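PDB 2NTP: pectinesterase A from Erwinia chrysanthemi, which catalyses the hydrolysis of methyl esters in the galacturonan chains of pectin, probably the first step in the maceration and soft-rotting of plant tissue. Local coordinates for residues R162-D167 with T182-N187. Residues are numbered along the deposited sequence; the frame is centred on the assembly and turned at random.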
ATOM      1  N   ARG A 162       3.341 -12.715   2.463  1.00  9.33           N
ATOM      2  CA  ARG A 162       1.935 -12.625   2.082  1.00  8.90           C
ATOM      3  C   ARG A 162       1.166 -11.660   2.966  1.00  8.33           C
ATOM      4  O   ARG A 162       1.305 -11.666   4.186  1.00  8.34           O
ATOM      5  CB  ARG A 162       1.269 -14.003   2.132  1.00  9.23           C
ATOM      6  CG  ARG A 162       2.084 -15.098   1.475  1.00 11.26           C
ATOM      7  CD  ARG A 162       2.703 -16.003   2.535  1.00 16.35           C
ATOM      8  NE  ARG A 162       1.941 -17.228   2.630  1.00 17.84           N
ATOM      9  CZ  ARG A 162       2.101 -18.179   3.546  1.00 16.93           C
ATOM     10  NH1 ARG A 162       3.002 -18.076   4.522  1.00 16.51           N
ATOM     11  NH2 ARG A 162       1.327 -19.245   3.477  1.00 17.45           N
ATOM     12  N   SER A 163       0.355 -10.824   2.330  1.00  7.69           N
ATOM     13  CA  SER A 163      -0.557  -9.947   3.049  1.00  7.25           C
ATOM     14  C   SER A 163      -1.936 -10.062   2.416  1.00  6.68           C
ATOM     15  O   SER A 163      -2.057 -10.333   1.222  1.00  6.59           O
ATOM     16  CB  SER A 163      -0.074  -8.503   2.987  1.00  7.38           C
ATOM     17  OG  SER A 163       0.127  -8.129   1.642  1.00 10.06           O
ATOM     18  N   PHE A 164      -2.967  -9.855   3.224  1.00  6.28           N
ATOM     19  CA  PHE A 164      -4.343  -9.945   2.738  1.00  6.37           C
ATOM     20  C   PHE A 164      -5.118  -8.738   3.234  1.00  6.15           C
ATOM     21  O   PHE A 164      -5.091  -8.421   4.426  1.00  6.01           O
ATOM     22  CB  PHE A 164      -4.990 -11.257   3.209  1.00  6.57           C
ATOM     23  CG  PHE A 164      -6.432 -11.427   2.780  1.00  6.82           C
ATOM     24  CD1 PHE A 164      -6.802 -11.327   1.441  1.00  7.80           C
ATOM     25  CD2 PHE A 164      -7.413 -11.716   3.723  1.00  7.70           C
ATOM     26  CE1 PHE A 164      -8.137 -11.491   1.047  1.00  8.57           C
ATOM     27  CE2 PHE A 164      -8.750 -11.891   3.342  1.00  7.76           C
ATOM     28  CZ  PHE A 164      -9.111 -11.775   2.003  1.00  7.97           C
ATOM     29  N   PHE A 165      -5.770  -8.052   2.298  1.00  5.95           N
ATOM     30  CA  PHE A 165      -6.555  -6.856   2.576  1.00  6.11           C
ATOM     31  C   PHE A 165      -7.993  -7.127   2.178  1.00  6.38           C
ATOM     32  O   PHE A 165      -8.270  -7.500   1.040  1.00  6.34           O
ATOM     33  CB  PHE A 165      -5.999  -5.665   1.795  1.00  6.54           C
ATOM     34  CG  PHE A 165      -4.588  -5.309   2.167  1.00  6.40           C
ATOM     35  CD1 PHE A 165      -3.510  -6.014   1.626  1.00  7.36           C
ATOM     36  CD2 PHE A 165      -4.335  -4.269   3.057  1.00  7.62           C
ATOM     37  CE1 PHE A 165      -2.204  -5.696   1.977  1.00  7.37           C
ATOM     38  CE2 PHE A 165      -3.028  -3.936   3.410  1.00  8.12           C
ATOM     39  CZ  PHE A 165      -1.961  -4.655   2.873  1.00  7.76           C
ATOM     40  N   SER A 166      -8.900  -6.941   3.129  1.00  6.57           N
ATOM     41  CA  SER A 166     -10.293  -7.331   2.950  1.00  7.11           C
ATOM     42  C   SER A 166     -11.214  -6.214   3.420  1.00  7.03           C
ATOM     43  O   SER A 166     -11.000  -5.650   4.495  1.00  7.09           O
ATOM     44  CB  SER A 166     -10.560  -8.610   3.748  1.00  7.44           C
ATOM     45  OG  SER A 166     -11.936  -8.951   3.767  1.00  9.03           O
ATOM     46  N   ASP A 167     -12.235  -5.904   2.617  1.00  7.03           N
ATOM     47  CA  ASP A 167     -13.228  -4.874   2.952  1.00  7.25           C
ATOM     48  C   ASP A 167     -12.527  -3.561   3.279  1.00  6.74           C
ATOM     49  O   ASP A 167     -12.822  -2.904   4.284  1.00  7.04           O
ATOM     50  CB  ASP A 167     -14.133  -5.319   4.118  1.00  7.82           C
ATOM     51  CG  ASP A 167     -14.787  -6.674   3.881  1.00  9.83           C
ATOM     52  OD1 ASP A 167     -14.923  -7.107   2.714  1.00 12.13           O
ATOM     53  OD2 ASP A 167     -15.175  -7.314   4.881  1.00 13.14           O
ATOM     54  N   THR A 182       3.536 -10.656  -1.893  1.00  7.32           N
ATOM     55  CA  THR A 182       2.334 -11.305  -2.385  1.00  7.37           C
ATOM     56  C   THR A 182       1.197 -10.659  -1.602  1.00  7.15           C
ATOM     57  O   THR A 182       1.040 -10.905  -0.407  1.00  7.36           O
ATOM     58  CB  THR A 182       2.367 -12.827  -2.141  1.00  7.31           C
ATOM     59  OG1 THR A 182       3.475 -13.403  -2.854  1.00  8.24           O
ATOM     60  CG2 THR A 182       1.074 -13.476  -2.609  1.00  7.93           C
ATOM     61  N   ALA A 183       0.435  -9.803  -2.273  1.00  6.82           N
ATOM     62  CA  ALA A 183      -0.602  -9.035  -1.606  1.00  6.34           C
ATOM     63  C   ALA A 183      -1.924  -9.233  -2.325  1.00  6.39           C
ATOM     64  O   ALA A 183      -2.054  -8.913  -3.512  1.00  6.21           O
ATOM     65  CB  ALA A 183      -0.227  -7.549  -1.557  1.00  6.48           C
ATOM     66  N   LEU A 184      -2.889  -9.786  -1.597  1.00  6.04           N
ATOM     67  CA  LEU A 184      -4.217 -10.076  -2.126  1.00  6.09           C
ATOM     68  C   LEU A 184      -5.214  -9.080  -1.551  1.00  6.33           C
ATOM     69  O   LEU A 184      -5.235  -8.843  -0.338  1.00  6.87           O
ATOM     70  CB  LEU A 184      -4.631 -11.514  -1.767  1.00  6.02           C
ATOM     71  CG  LEU A 184      -6.034 -11.997  -2.162  1.00  5.37           C
ATOM     72  CD1 LEU A 184      -6.206 -12.039  -3.691  1.00  6.84           C
ATOM     73  CD2 LEU A 184      -6.313 -13.367  -1.562  1.00  6.35           C
ATOM     74  N   PHE A 185      -6.033  -8.505  -2.430  1.00  6.74           N
ATOM     75  CA  PHE A 185      -7.014  -7.498  -2.044  1.00  6.76           C
ATOM     76  C   PHE A 185      -8.382  -8.005  -2.462  1.00  7.44           C
ATOM     77  O   PHE A 185      -8.592  -8.329  -3.636  1.00  8.19           O
ATOM     78  CB  PHE A 185      -6.718  -6.159  -2.739  1.00  6.86           C
ATOM     79  CG  PHE A 185      -5.341  -5.621  -2.458  1.00  6.05           C
ATOM     80  CD1 PHE A 185      -4.233  -6.065  -3.186  1.00  5.69           C
ATOM     81  CD2 PHE A 185      -5.149  -4.676  -1.453  1.00  6.57           C
ATOM     82  CE1 PHE A 185      -2.960  -5.576  -2.911  1.00  6.28           C
ATOM     83  CE2 PHE A 185      -3.882  -4.180  -1.175  1.00  6.56           C
ATOM     84  CZ  PHE A 185      -2.785  -4.630  -1.899  1.00  6.61           C
ATOM     85  N   ASN A 186      -9.302  -8.095  -1.508  1.00  7.61           N
ATOM     86  CA  ASN A 186     -10.665  -8.519  -1.818  1.00  8.08           C
ATOM     87  C   ASN A 186     -11.714  -7.560  -1.277  1.00  8.10           C
ATOM     88  O   ASN A 186     -11.669  -7.170  -0.108  1.00  7.98           O
ATOM     89  CB  ASN A 186     -10.940  -9.937  -1.318  1.00  8.43           C
ATOM     90  CG  ASN A 186     -12.306 -10.450  -1.763  1.00  9.78           C
ATOM     91  OD1 ASN A 186     -13.230 -10.565  -0.960  1.00 13.27           O
ATOM     92  ND2 ASN A 186     -12.447 -10.706  -3.053  1.00 10.34           N
ATOM     93  N   ASN A 187     -12.660  -7.190  -2.138  1.00  8.20           N
ATOM     94  CA  ASN A 187     -13.739  -6.272  -1.767  1.00  8.54           C
ATOM     95  C   ASN A 187     -13.210  -4.946  -1.218  1.00  8.48           C
ATOM     96  O   ASN A 187     -13.688  -4.441  -0.200  1.00  8.83           O
ATOM     97  CB  ASN A 187     -14.722  -6.940  -0.791  1.00  9.06           C
ATOM     98  CG  ASN A 187     -16.002  -6.150  -0.619  1.00 10.58           C
ATOM     99  OD1 ASN A 187     -16.528  -5.579  -1.577  1.00 13.87           O
ATOM    100  ND2 ASN A 187     -16.512  -6.110   0.604  1.00 12.54           N
TER
HETATM  101  O   HOH W   1       2.898  -8.605   1.232  1.00 11.89           O
HETATM  102  O   HOH W   2     -13.015 -10.414   1.804  1.00 20.84           O
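The ring of Phe165 has Phe185 over one face, CE2 of Phe185 lying 3.4 Å from CD1 of Phe165, while Leu184 O lies in plane at its edge. The two phenyl planes are only 13° apart, nearly parallel rings slid past one another so that they barely overlap, with centroids 4.8 Å apart. In both, CG lies anti to the carbonyl carbon, which sends the rings the same way from neighbouring parallel strands; flat, apolar phenylalanine suits this repeating spacing. Ser163 and Ala183 lie on the same face of the sheet as the two rings, small residues that let OG of Ser163 pass 3.3 Å from CB of Ala183; a water also bonds to that hydroxyl. On the opposite face of the sheet, CD1 of Phe164 packs 3.7 Å from CD2 of Leu184, the ring and the branched chain lying side by side.

Residue for residue, 162-166 pairs in parallel with 182-186. Bonds run alternately, Phe165 N giving to Leu184 O and Asn186 N to Phe165 O, both 2.8 Å. Where the strands end, Asp167 and Asn187 both take left-handed backbone angles, which these residue types tolerate well. ND2 of Asn187 gives a 2.8 Å bond to OD1 of Asp167 from above the carboxylate plane, the two planes being 83° apart; Lys145 forms a salt bridge with the other oxygen. A water joins Ser166 OG to Asn186 OD1, while Asn186 ND2 bonds to Thr223 OG1.

These are successive rungs of the right-handed parallel beta-helix of pectinesterases. The rings of Phe165 and Phe185 reach inward to Leu156 of strand 156-158, and Phe144 of strand 142-145 stacks on Phe165 to extend the aromatic ladder. Helix 330-334 lies against Phe164, Thr182 and Leu184 outside, while strand 220-223 continues the sheet beyond 182-186.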